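Local coordinates for possible acyl-[acyl-carrier protein] desaturase DESA2 (acyl-[acp] desaturase) (stearoyl-acp desaturase) (Mycobacterium tuberculosis, PDB 1ZA0), which probably acts as a di-iron acyl-[acyl-carrier-protein] desaturase in mycobacterial fatty acid biosynthesis, built on a ferritin-like helical bundle, at residues E210-I215 / W261-E266; Y37-Q42 / L118-E123; T23-T28 / V190-F195. All blocks are in the same frame, centred on the assembly; numbering follows the deposited sequence.

Interaction 1. Residues E210-I215 / W261-E266; sequences ETIAAI and WGLAGE
Ile212 and Ile215 carry the same side-chain shape, CG1 beside the backbone N (chi1 -67° and -66°) and CD1 swung outward by an extended second torsion, and this sends both CD1 methyls from helix 208-221 toward Glu266, Leu263 and Trp261. These three belong to the loop that follows helix 247-260, so the contact packs one helix of the all-helical desaturase fold against the chain where it leaves another. The loop begins with a Schellman motif: Gly262 takes positive phi and ends helix 247-260. A type I beta turn from Leu263 to Glu266 follows, closed by Glu266 N to Leu263 O at 3.1 Å, and it brings Leu263 and Glu266 round to the same helix.

Ile215 CD1 touches two partners, Leu263 CD1 at 3.7 Å and Trp261 CE3 at 3.8 Å. It meets the benzo part of the indole at a slant, with CZ3 nearly as near, while the pyrrole NE1 gives a hydrogen bond to Ala197 O of helix 176-206. Ile212 has a looser hold on Leu263, whose CD2 stands 4.4 Å from Ile212 CD1.

Its closer partner is Glu266: the two side chains meet from opposite directions, the carboxylate end against the CD1 methyl. With CG anti to the backbone N, the glutamate brings CG to Ile212 CG2, and a bend at chi2 (62°) then turns CD toward Ile212 CD1. No hydrogen bond crosses between the segments; Arg208 offers the carboxylate a long, weak ion pair. Ile258 and Leu269 extend the apolar packing round Ile215 and Leu263. At the outer end of the contact, Ile212 CD1 rests 3.6 Å from Glu266 CD.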
loop_
_atom_site.group_PDB
_atom_site.type_symbol
_atom_site.label_atom_id
_atom_site.label_comp_id
_atom_site.label_asym_id
_atom_site.label_seq_id
_atom_site.Cartn_x
_atom_site.Cartn_y
_atom_site.Cartn_z
ATOM N N GLU A 210 1.497 20.941 -16.008
ATOM C CA GLU A 210 0.361 20.318 -15.340
ATOM C C GLU A 210 0.869 19.255 -14.344
ATOM O O GLU A 210 0.516 19.290 -13.160
ATOM C CB GLU A 210 -0.546 19.657 -16.399
ATOM C CG GLU A 210 -1.991 19.478 -15.972
ATOM C CD GLU A 210 -2.758 18.568 -16.897
ATOM O OE1 GLU A 210 -3.752 17.954 -16.429
ATOM O OE2 GLU A 210 -2.356 18.427 -18.095
ATOM N N THR A 211 1.719 18.350 -14.850
ATOM C CA THR A 211 2.268 17.243 -14.067
ATOM C C THR A 211 3.115 17.754 -12.905
ATOM O O THR A 211 2.923 17.361 -11.770
ATOM C CB THR A 211 2.983 16.263 -15.001
ATOM O OG1 THR A 211 2.072 15.863 -16.048
ATOM C CG2 THR A 211 3.301 14.930 -14.282
ATOM N N ILE A 212 3.963 18.736 -13.162
ATOM C CA ILE A 212 4.755 19.361 -12.128
ATOM C C ILE A 212 3.886 19.992 -11.037
ATOM O O ILE A 212 4.182 19.818 -9.836
ATOM C CB ILE A 212 5.819 20.363 -12.721
ATOM C CG1 ILE A 212 6.877 19.575 -13.522
ATOM C CG2 ILE A 212 6.513 21.166 -11.630
ATOM C CD1 ILE A 212 7.917 20.413 -14.278
ATOM N N ALA A 213 2.843 20.705 -11.442
ATOM C CA ALA A 213 1.935 21.318 -10.489
ATOM C C ALA A 213 1.231 20.268 -9.647
ATOM O O ALA A 213 1.045 20.481 -8.490
ATOM C CB ALA A 213 0.873 22.182 -11.220
ATOM N N ALA A 214 0.824 19.178 -10.273
ATOM C CA ALA A 214 0.213 18.076 -9.562
ATOM C C ALA A 214 1.210 17.476 -8.547
ATOM O O ALA A 214 0.847 17.222 -7.412
ATOM C CB ALA A 214 -0.309 17.065 -10.520
ATOM N N ILE A 215 2.476 17.341 -8.915
ATOM C CA ILE A 215 3.456 16.759 -8.020
ATOM C C ILE A 215 3.696 17.685 -6.855
ATOM O O ILE A 215 3.785 17.239 -5.682
ATOM C CB ILE A 215 4.778 16.418 -8.790
ATOM C CG1 ILE A 215 4.525 15.317 -9.815
ATOM C CG2 ILE A 215 5.878 16.051 -7.782
ATOM C CD1 ILE A 215 5.641 15.131 -10.864
ATOM N N TRP A 261 11.994 11.006 -10.687
ATOM C CA TRP A 261 11.449 11.632 -11.918
ATOM C C TRP A 261 12.391 12.648 -12.575
ATOM O O TRP A 261 12.026 13.278 -13.559
ATOM C CB TRP A 261 10.062 12.321 -11.667
ATOM C CG TRP A 261 8.893 11.311 -11.641
ATOM C CD1 TRP A 261 8.662 10.295 -12.503
ATOM C CD2 TRP A 261 7.835 11.299 -10.702
ATOM N NE1 TRP A 261 7.523 9.611 -12.154
ATOM C CE2 TRP A 261 6.984 10.231 -11.043
ATOM C CE3 TRP A 261 7.518 12.090 -9.596
ATOM C CZ2 TRP A 261 5.889 9.904 -10.291
ATOM C CZ3 TRP A 261 6.422 11.821 -8.894
ATOM C CH2 TRP A 261 5.595 10.718 -9.231
ATOM N N GLY A 262 13.548 12.898 -11.978
ATOM C CA GLY A 262 14.530 13.771 -12.576
ATOM C C GLY A 262 14.224 15.208 -12.226
ATOM O O GLY A 262 14.745 16.150 -12.836
ATOM N N LEU A 263 13.381 15.394 -11.219
ATOM C CA LEU A 263 12.876 16.736 -10.920
ATOM C C LEU A 263 13.498 17.391 -9.699
ATOM O O LEU A 263 12.911 18.330 -9.170
ATOM C CB LEU A 263 11.351 16.709 -10.771
ATOM C CG LEU A 263 10.587 16.286 -12.020
ATOM C CD1 LEU A 263 9.118 16.068 -11.714
ATOM C CD2 LEU A 263 10.794 17.269 -13.198
ATOM N N ALA A 264 14.621 16.856 -9.211
ATOM C CA ALA A 264 15.172 17.278 -7.914
ATOM C C ALA A 264 15.515 18.770 -7.858
ATOM O O ALA A 264 15.362 19.377 -6.811
ATOM C CB ALA A 264 16.411 16.429 -7.492
ATOM N N GLY A 265 15.925 19.348 -8.983
ATOM C CA GLY A 265 16.268 20.761 -9.048
ATOM C C GLY A 265 15.208 21.634 -9.677
ATOM O O GLY A 265 15.425 22.800 -9.956
ATOM N N GLU A 266 14.066 21.056 -9.979
ATOM C CA GLU A 266 12.917 21.825 -10.423
ATOM C C GLU A 266 12.554 22.883 -9.386
ATOM O O GLU A 266 12.375 22.547 -8.215
ATOM C CB GLU A 266 11.748 20.875 -10.636
ATOM C CG GLU A 266 10.498 21.474 -11.211
ATOM C CD GLU A 266 10.715 22.053 -12.608
ATOM O OE1 GLU A 266 11.535 21.504 -13.423
ATOM O OE2 GLU A 266 10.045 23.062 -12.867
#

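Interaction 2. Residues Y37-Q42 / L118-E123; sequences YVPFDQ and LVVTRE
Val120, in the last turn of helix 95-121, pushes its two methyls into the bend made by Val38, Pro39 and Phe40, and this is the tight part of the contact. With CG1 anti to the backbone N (chi1 158°), the branches divide the work. CG1 goes to the backbone, 3.2 Å from Pro39 O, while CG2 meets Val38 CG1 at 3.6 Å and also reaches the Phe40 ring, 3.9 Å from CD1. The Phe40 side chain runs at about a right angle to Val120, and one face of its ring is covered by Val38 CG1, 3.5 Å above the plane and over the centre. Val38 CG1 therefore serves both the valine across the contact and the aromatic ring of its own segment.

The bend itself is an inverse gamma turn centred on Pro39, leading into a short 3-10 segment at 40-42 in which Gln42 N bonds to Pro39 O at 3.0 Å.

Toward Thr121 the packing slackens. Its CG2 lies 3.8 Å from Pro39 CG and 4.1 Å from Gln42 OE1, the latter at the end of an extended, solvent-exposed side chain. The threonine hydroxyl turns back to its own helix and hydrogen-bonds to Tyr117 O, and it is the CG2 methyl that meets the loop. No hydrogen bond links the two segments.

Residues 37-42, in the loop between helices 9-27 and 63-77, thus lie against the C-terminal end of helix 95-121, where Val38 and Phe40 also touch Glu116 and Pro39 touches Tyr117, one turn further back on that helix.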
loop_
_atom_site.group_PDB
_atom_site.type_symbol
_atom_site.label_atom_id
_atom_site.label_comp_id
_atom_site.label_asym_id
_atom_site.label_seq_id
_atom_site.Cartn_x
_atom_site.Cartn_y
_atom_site.Cartn_z
ATOM N N TYR A 37 -0.440 -18.375 2.517
ATOM C CA TYR A 37 0.235 -17.712 3.616
ATOM C C TYR A 37 -0.556 -17.713 4.912
ATOM O O TYR A 37 -0.279 -16.927 5.869
ATOM C CB TYR A 37 0.606 -16.283 3.199
ATOM C CG TYR A 37 1.772 -16.321 2.247
ATOM C CD1 TYR A 37 3.108 -16.269 2.752
ATOM C CD2 TYR A 37 1.576 -16.479 0.869
ATOM C CE1 TYR A 37 4.197 -16.346 1.885
ATOM C CE2 TYR A 37 2.657 -16.536 -0.006
ATOM C CZ TYR A 37 3.962 -16.478 0.502
ATOM O OH TYR A 37 4.997 -16.579 -0.348
ATOM N N VAL A 38 -1.538 -18.608 4.963
ATOM C CA VAL A 38 -2.419 -18.677 6.162
ATOM C C VAL A 38 -2.298 -20.050 6.839
ATOM O O VAL A 38 -2.587 -21.036 6.226
ATOM C CB VAL A 38 -3.912 -18.402 5.780
ATOM C CG1 VAL A 38 -4.812 -18.469 6.991
ATOM C CG2 VAL A 38 -4.017 -17.011 5.136
ATOM N N PRO A 39 -1.845 -20.102 8.096
ATOM C CA PRO A 39 -1.639 -21.385 8.778
ATOM C C PRO A 39 -2.936 -21.886 9.368
ATOM O O PRO A 39 -3.162 -21.787 10.577
ATOM C CB PRO A 39 -0.632 -21.032 9.910
ATOM C CG PRO A 39 -0.968 -19.610 10.244
ATOM C CD PRO A 39 -1.424 -18.973 8.933
ATOM N N PHE A 40 -3.762 -22.375 8.505
ATOM C CA PHE A 40 -5.099 -22.825 8.833
ATOM C C PHE A 40 -5.091 -23.865 9.939
ATOM O O PHE A 40 -6.018 -23.859 10.737
ATOM C CB PHE A 40 -5.797 -23.395 7.582
ATOM C CG PHE A 40 -6.222 -22.332 6.599
ATOM C CD1 PHE A 40 -7.273 -21.473 6.909
ATOM C CD2 PHE A 40 -5.561 -22.198 5.382
ATOM C CE1 PHE A 40 -7.662 -20.487 6.003
ATOM C CE2 PHE A 40 -5.896 -21.204 4.466
ATOM C CZ PHE A 40 -6.960 -20.333 4.770
ATOM N N ASP A 41 -4.035 -24.714 10.012
ATOM C CA ASP A 41 -3.899 -25.740 11.070
ATOM C C ASP A 41 -4.068 -25.154 12.451
ATOM O O ASP A 41 -4.506 -25.850 13.325
ATOM C CB ASP A 41 -2.462 -26.326 11.113
ATOM C CG ASP A 41 -2.196 -27.349 10.049
ATOM O OD1 ASP A 41 -3.090 -27.722 9.251
ATOM O OD2 ASP A 41 -1.050 -27.810 9.905
ATOM N N GLN A 42 -3.650 -23.906 12.671
ATOM C CA GLN A 42 -3.767 -23.234 13.989
ATOM C C GLN A 42 -5.162 -22.655 14.284
ATOM O O GLN A 42 -5.419 -22.190 15.370
ATOM C CB GLN A 42 -2.853 -22.026 14.053
ATOM C CG GLN A 42 -1.435 -22.407 14.052
ATOM C CD GLN A 42 -0.519 -21.211 14.046
ATOM O OE1 GLN A 42 -0.874 -20.111 14.560
ATOM N NE2 GLN A 42 0.704 -21.432 13.498
ATOM N N LEU A 118 -4.876 -12.995 10.097
ATOM C CA LEU A 118 -5.159 -12.423 11.391
ATOM C C LEU A 118 -6.260 -13.149 12.216
ATOM O O LEU A 118 -6.160 -13.237 13.474
ATOM C CB LEU A 118 -5.543 -10.978 11.232
ATOM C CG LEU A 118 -4.395 -10.003 10.904
ATOM C CD1 LEU A 118 -4.899 -8.576 10.693
ATOM C CD2 LEU A 118 -3.327 -10.078 11.985
ATOM N N VAL A 119 -7.301 -13.592 11.514
ATOM C CA VAL A 119 -8.406 -14.245 12.144
ATOM C C VAL A 119 -8.029 -15.701 12.487
ATOM O O VAL A 119 -8.441 -16.189 13.510
ATOM C CB VAL A 119 -9.728 -14.151 11.335
ATOM C CG1 VAL A 119 -9.688 -15.011 10.129
ATOM C CG2 VAL A 119 -10.935 -14.567 12.262
ATOM N N VAL A 120 -7.240 -16.384 11.656
ATOM C CA VAL A 120 -6.860 -17.751 11.934
ATOM C C VAL A 120 -5.900 -17.808 13.114
ATOM O O VAL A 120 -5.934 -18.776 13.888
ATOM C CB VAL A 120 -6.233 -18.392 10.686
ATOM C CG1 VAL A 120 -5.394 -19.525 10.991
ATOM C CG2 VAL A 120 -7.281 -18.680 9.652
ATOM N N THR A 121 -4.980 -16.840 13.190
ATOM C CA THR A 121 -3.959 -16.853 14.208
ATOM C C THR A 121 -4.401 -16.216 15.492
ATOM O O THR A 121 -3.643 -16.318 16.439
ATOM C CB THR A 121 -2.658 -16.082 13.780
ATOM O OG1 THR A 121 -2.970 -14.742 13.442
ATOM C CG2 THR A 121 -2.035 -16.713 12.537
ATOM N N ARG A 122 -5.538 -15.507 15.493
ATOM C CA ARG A 122 -6.070 -14.743 16.632
ATOM C C ARG A 122 -5.125 -13.648 17.161
ATOM O O ARG A 122 -5.101 -13.353 18.371
ATOM C CB ARG A 122 -6.366 -15.708 17.827
ATOM C CG ARG A 122 -7.157 -17.026 17.511
ATOM C CD ARG A 122 -8.558 -16.794 17.514
ATOM N NE ARG A 122 -9.530 -17.945 17.457
ATOM C CZ ARG A 122 -10.361 -18.282 18.451
ATOM N NH1 ARG A 122 -10.274 -17.734 19.653
ATOM N NH2 ARG A 122 -11.313 -19.168 18.230
ATOM N N GLU A 123 -4.374 -13.025 16.275
ATOM C CA GLU A 123 -3.378 -12.095 16.679
ATOM C C GLU A 123 -3.994 -10.757 17.011
ATOM O O GLU A 123 -3.333 -9.953 17.621
ATOM C CB GLU A 123 -2.268 -11.991 15.624
ATOM C CG GLU A 123 -1.297 -13.180 15.649
ATOM C CD GLU A 123 -0.439 -13.177 16.951
ATOM O OE1 GLU A 123 -0.348 -12.118 17.652
ATOM O OE2 GLU A 123 0.042 -14.249 17.323
#

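Interaction 3. Residues T23-T28 / V190-F195; sequences TRHLDT and VRHEEF. With MN (manganese (II) ion), chain B.
Arg191 lays its guanidinium over the His25 ring, with NH2 3.2 Å above the centre and the two planes 41° apart, so the groups are tilted rather than stacked flat. They join helices 9-27 and 176-206 of the ferritin-like desaturase fold, whose segments 23-27 and 190-195 run nearly antiparallel (162°). A bend at chi3 turns the guanidinium along the last turn of helix 9-27. There NH2 bonds to His25 O (2.9 Å), approaching from above the carbonyl plane, and NH1 bonds to Thr28 OG1 (3.0 Å). Both acceptors lie in the guanidinium plane, and Thr28 OG1 is itself held by Arg24 O.

Arg24 faces Glu194 quite differently. Guanidinium and carboxylate stack 13° apart, and the salt bridge from NH1 to OE1 (3.5 Å) works by charge alone, no N-H pointing at the oxygen; Arg24 NH2 hydrogen-bonds to Asn21. A water at the edges of the Arg24 guanidinium and the His25 ring receives a bond from Arg24 NH2, gives one to Arg191 O and also hydrogen-bonds to His25 ND1.

His25 and His192 meet at their edges, and the carboxylate of Glu106 takes a hydrogen bond at each NE2. Glu106 thus probably positions His192 as a second-shell residue, with His25 one step further out. At the metal site itself, Glu107, Glu159 and Glu189 join His192, whose ND1 binds manganese at 2.3 Å.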
loop_
_atom_site.group_PDB
_atom_site.type_symbol
_atom_site.label_atom_id
_atom_site.label_comp_id
_atom_site.label_asym_id
_atom_site.label_seq_id
_atom_site.Cartn_x
_atom_site.Cartn_y
_atom_site.Cartn_z
ATOM N N THR A 23 2.207 -5.350 -20.434
ATOM C CA THR A 23 3.011 -6.398 -20.997
ATOM C C THR A 23 4.191 -6.769 -20.119
ATOM O O THR A 23 4.478 -7.925 -19.869
ATOM C CB THR A 23 3.473 -5.948 -22.490
ATOM O OG1 THR A 23 2.301 -5.738 -23.282
ATOM C CG2 THR A 23 4.120 -7.052 -23.174
ATOM N N ARG A 24 4.928 -5.779 -19.655
ATOM C CA ARG A 24 5.957 -6.043 -18.669
ATOM C C ARG A 24 5.419 -6.738 -17.398
ATOM O O ARG A 24 5.996 -7.712 -16.902
ATOM C CB ARG A 24 6.611 -4.727 -18.268
ATOM C CG ARG A 24 7.779 -4.891 -17.347
ATOM C CD ARG A 24 8.326 -3.600 -16.799
ATOM N NE ARG A 24 7.274 -2.693 -16.391
ATOM C CZ ARG A 24 6.497 -2.833 -15.320
ATOM N NH1 ARG A 24 6.700 -3.857 -14.518
ATOM N NH2 ARG A 24 5.558 -1.924 -15.026
ATOM N N HIS A 25 4.340 -6.207 -16.871
ATOM C CA HIS A 25 3.823 -6.686 -15.553
ATOM C C HIS A 25 3.443 -8.174 -15.682
ATOM O O HIS A 25 3.985 -9.031 -15.000
ATOM C CB HIS A 25 2.690 -5.769 -15.128
ATOM C CG HIS A 25 2.159 -6.028 -13.745
ATOM N ND1 HIS A 25 2.381 -5.163 -12.681
ATOM C CD2 HIS A 25 1.398 -7.040 -13.262
ATOM C CE1 HIS A 25 1.751 -5.623 -11.610
ATOM N NE2 HIS A 25 1.157 -6.764 -11.926
ATOM N N LEU A 26 2.662 -8.498 -16.693
ATOM C CA LEU A 26 2.357 -9.923 -17.020
ATOM C C LEU A 26 3.528 -10.848 -17.277
ATOM O O LEU A 26 3.557 -11.989 -16.766
ATOM C CB LEU A 26 1.367 -9.998 -18.168
ATOM C CG LEU A 26 -0.019 -9.395 -17.927
ATOM C CD1 LEU A 26 -0.863 -9.442 -19.174
ATOM C CD2 LEU A 26 -0.748 -10.115 -16.848
ATOM N N ASP A 27 4.536 -10.398 -18.044
ATOM C CA ASP A 27 5.662 -11.285 -18.418
ATOM C C ASP A 27 6.617 -11.525 -17.264
ATOM O O ASP A 27 7.362 -12.476 -17.263
ATOM C CB ASP A 27 6.492 -10.713 -19.605
ATOM C CG ASP A 27 5.697 -10.648 -20.965
ATOM O OD1 ASP A 27 4.547 -11.161 -21.121
ATOM O OD2 ASP A 27 6.173 -10.022 -21.951
ATOM N N THR A 28 6.620 -10.637 -16.287
ATOM C CA THR A 28 7.436 -10.795 -15.075
ATOM C C THR A 28 6.614 -11.183 -13.817
ATOM O O THR A 28 7.139 -11.192 -12.724
ATOM C CB THR A 28 8.260 -9.532 -14.797
ATOM O OG1 THR A 28 7.408 -8.379 -14.645
ATOM C CG2 THR A 28 9.247 -9.224 -16.067
ATOM N N VAL A 190 5.906 -2.434 -5.015
ATOM C CA VAL A 190 6.985 -1.931 -5.862
ATOM C C VAL A 190 6.546 -1.895 -7.347
ATOM O O VAL A 190 6.793 -0.913 -8.089
ATOM C CB VAL A 190 8.287 -2.719 -5.619
ATOM C CG1 VAL A 190 9.344 -2.468 -6.735
ATOM C CG2 VAL A 190 8.855 -2.407 -4.202
ATOM N N ARG A 191 5.921 -2.972 -7.738
ATOM C CA ARG A 191 5.367 -3.126 -9.067
ATOM C C ARG A 191 4.240 -2.155 -9.376
ATOM O O ARG A 191 4.181 -1.594 -10.490
ATOM C CB ARG A 191 4.968 -4.574 -9.299
ATOM C CG ARG A 191 6.140 -5.470 -9.424
ATOM C CD ARG A 191 5.797 -6.956 -9.277
ATOM N NE ARG A 191 4.777 -7.473 -10.189
ATOM C CZ ARG A 191 5.019 -7.884 -11.444
ATOM N NH1 ARG A 191 6.210 -7.718 -11.991
ATOM N NH2 ARG A 191 4.054 -8.402 -12.192
ATOM N N HIS A 192 3.397 -1.860 -8.362
ATOM C CA HIS A 192 2.319 -0.932 -8.518
ATOM C C HIS A 192 2.896 0.485 -8.732
ATOM O O HIS A 192 2.451 1.286 -9.626
ATOM C CB HIS A 192 1.381 -1.000 -7.285
ATOM C CG HIS A 192 0.598 -2.298 -7.166
ATOM N ND1 HIS A 192 -0.304 -2.541 -6.141
ATOM C CD2 HIS A 192 0.652 -3.444 -7.904
ATOM C CE1 HIS A 192 -0.838 -3.748 -6.324
ATOM N NE2 HIS A 192 -0.246 -4.335 -7.348
ATOM N N GLU A 193 3.823 0.832 -7.865
ATOM C CA GLU A 193 4.432 2.114 -7.946
ATOM C C GLU A 193 5.115 2.325 -9.346
ATOM O O GLU A 193 5.048 3.432 -9.885
ATOM C CB GLU A 193 5.412 2.362 -6.785
ATOM C CG GLU A 193 5.985 3.789 -6.842
ATOM C CD GLU A 193 7.363 3.972 -6.215
ATOM O OE1 GLU A 193 7.890 3.014 -5.593
ATOM O OE2 GLU A 193 7.905 5.129 -6.303
ATOM N N GLU A 194 5.786 1.297 -9.839
ATOM C CA GLU A 194 6.609 1.353 -11.055
ATOM C C GLU A 194 5.611 1.686 -12.202
ATOM O O GLU A 194 5.844 2.538 -13.031
ATOM C CB GLU A 194 7.274 0.003 -11.321
ATOM C CG GLU A 194 8.030 -0.189 -12.641
ATOM C CD GLU A 194 8.676 -1.541 -12.742
ATOM O OE1 GLU A 194 8.403 -2.381 -11.843
ATOM O OE2 GLU A 194 9.497 -1.816 -13.671
ATOM N N PHE A 195 4.505 0.981 -12.212
ATOM C CA PHE A 195 3.457 1.151 -13.227
ATOM C C PHE A 195 2.897 2.546 -13.211
ATOM O O PHE A 195 2.978 3.252 -14.240
ATOM C CB PHE A 195 2.350 0.100 -13.047
ATOM C CG PHE A 195 1.553 -0.207 -14.308
ATOM C CD1 PHE A 195 1.458 -1.499 -14.777
ATOM C CD2 PHE A 195 0.857 0.775 -14.969
ATOM C CE1 PHE A 195 0.678 -1.806 -15.905
ATOM C CE2 PHE A 195 0.103 0.482 -16.116
ATOM C CZ PHE A 195 0.030 -0.806 -16.590
HETATM MN MN MN B . -0.629 -1.335 -4.157
HETATM O O HOH W 1 4.284 -3.178 -12.768
HETATM O O HOH W 2 -1.377 -0.087 -2.550
#

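In the fold
From the N terminus, helix 9-27 opens interaction 3 at its C-terminal end. The loop that follows soon starts interaction 2, which closes at the end of helix 95-121. Interaction 2 is therefore nested inside the longer loop that interaction 3 closes on helix 176-206. Interaction 1 comes afterwards in series, joining helix 208-221 to the loop beyond helix 247-260. Interactions 1 and 2 lie on opposite sides of the chain's centre, their own centres 44 Å apart. Interaction 3 is nearer the middle, beside the metal site, tying the N-terminal helix to the bundle; the others fasten a loop and the C-terminal region.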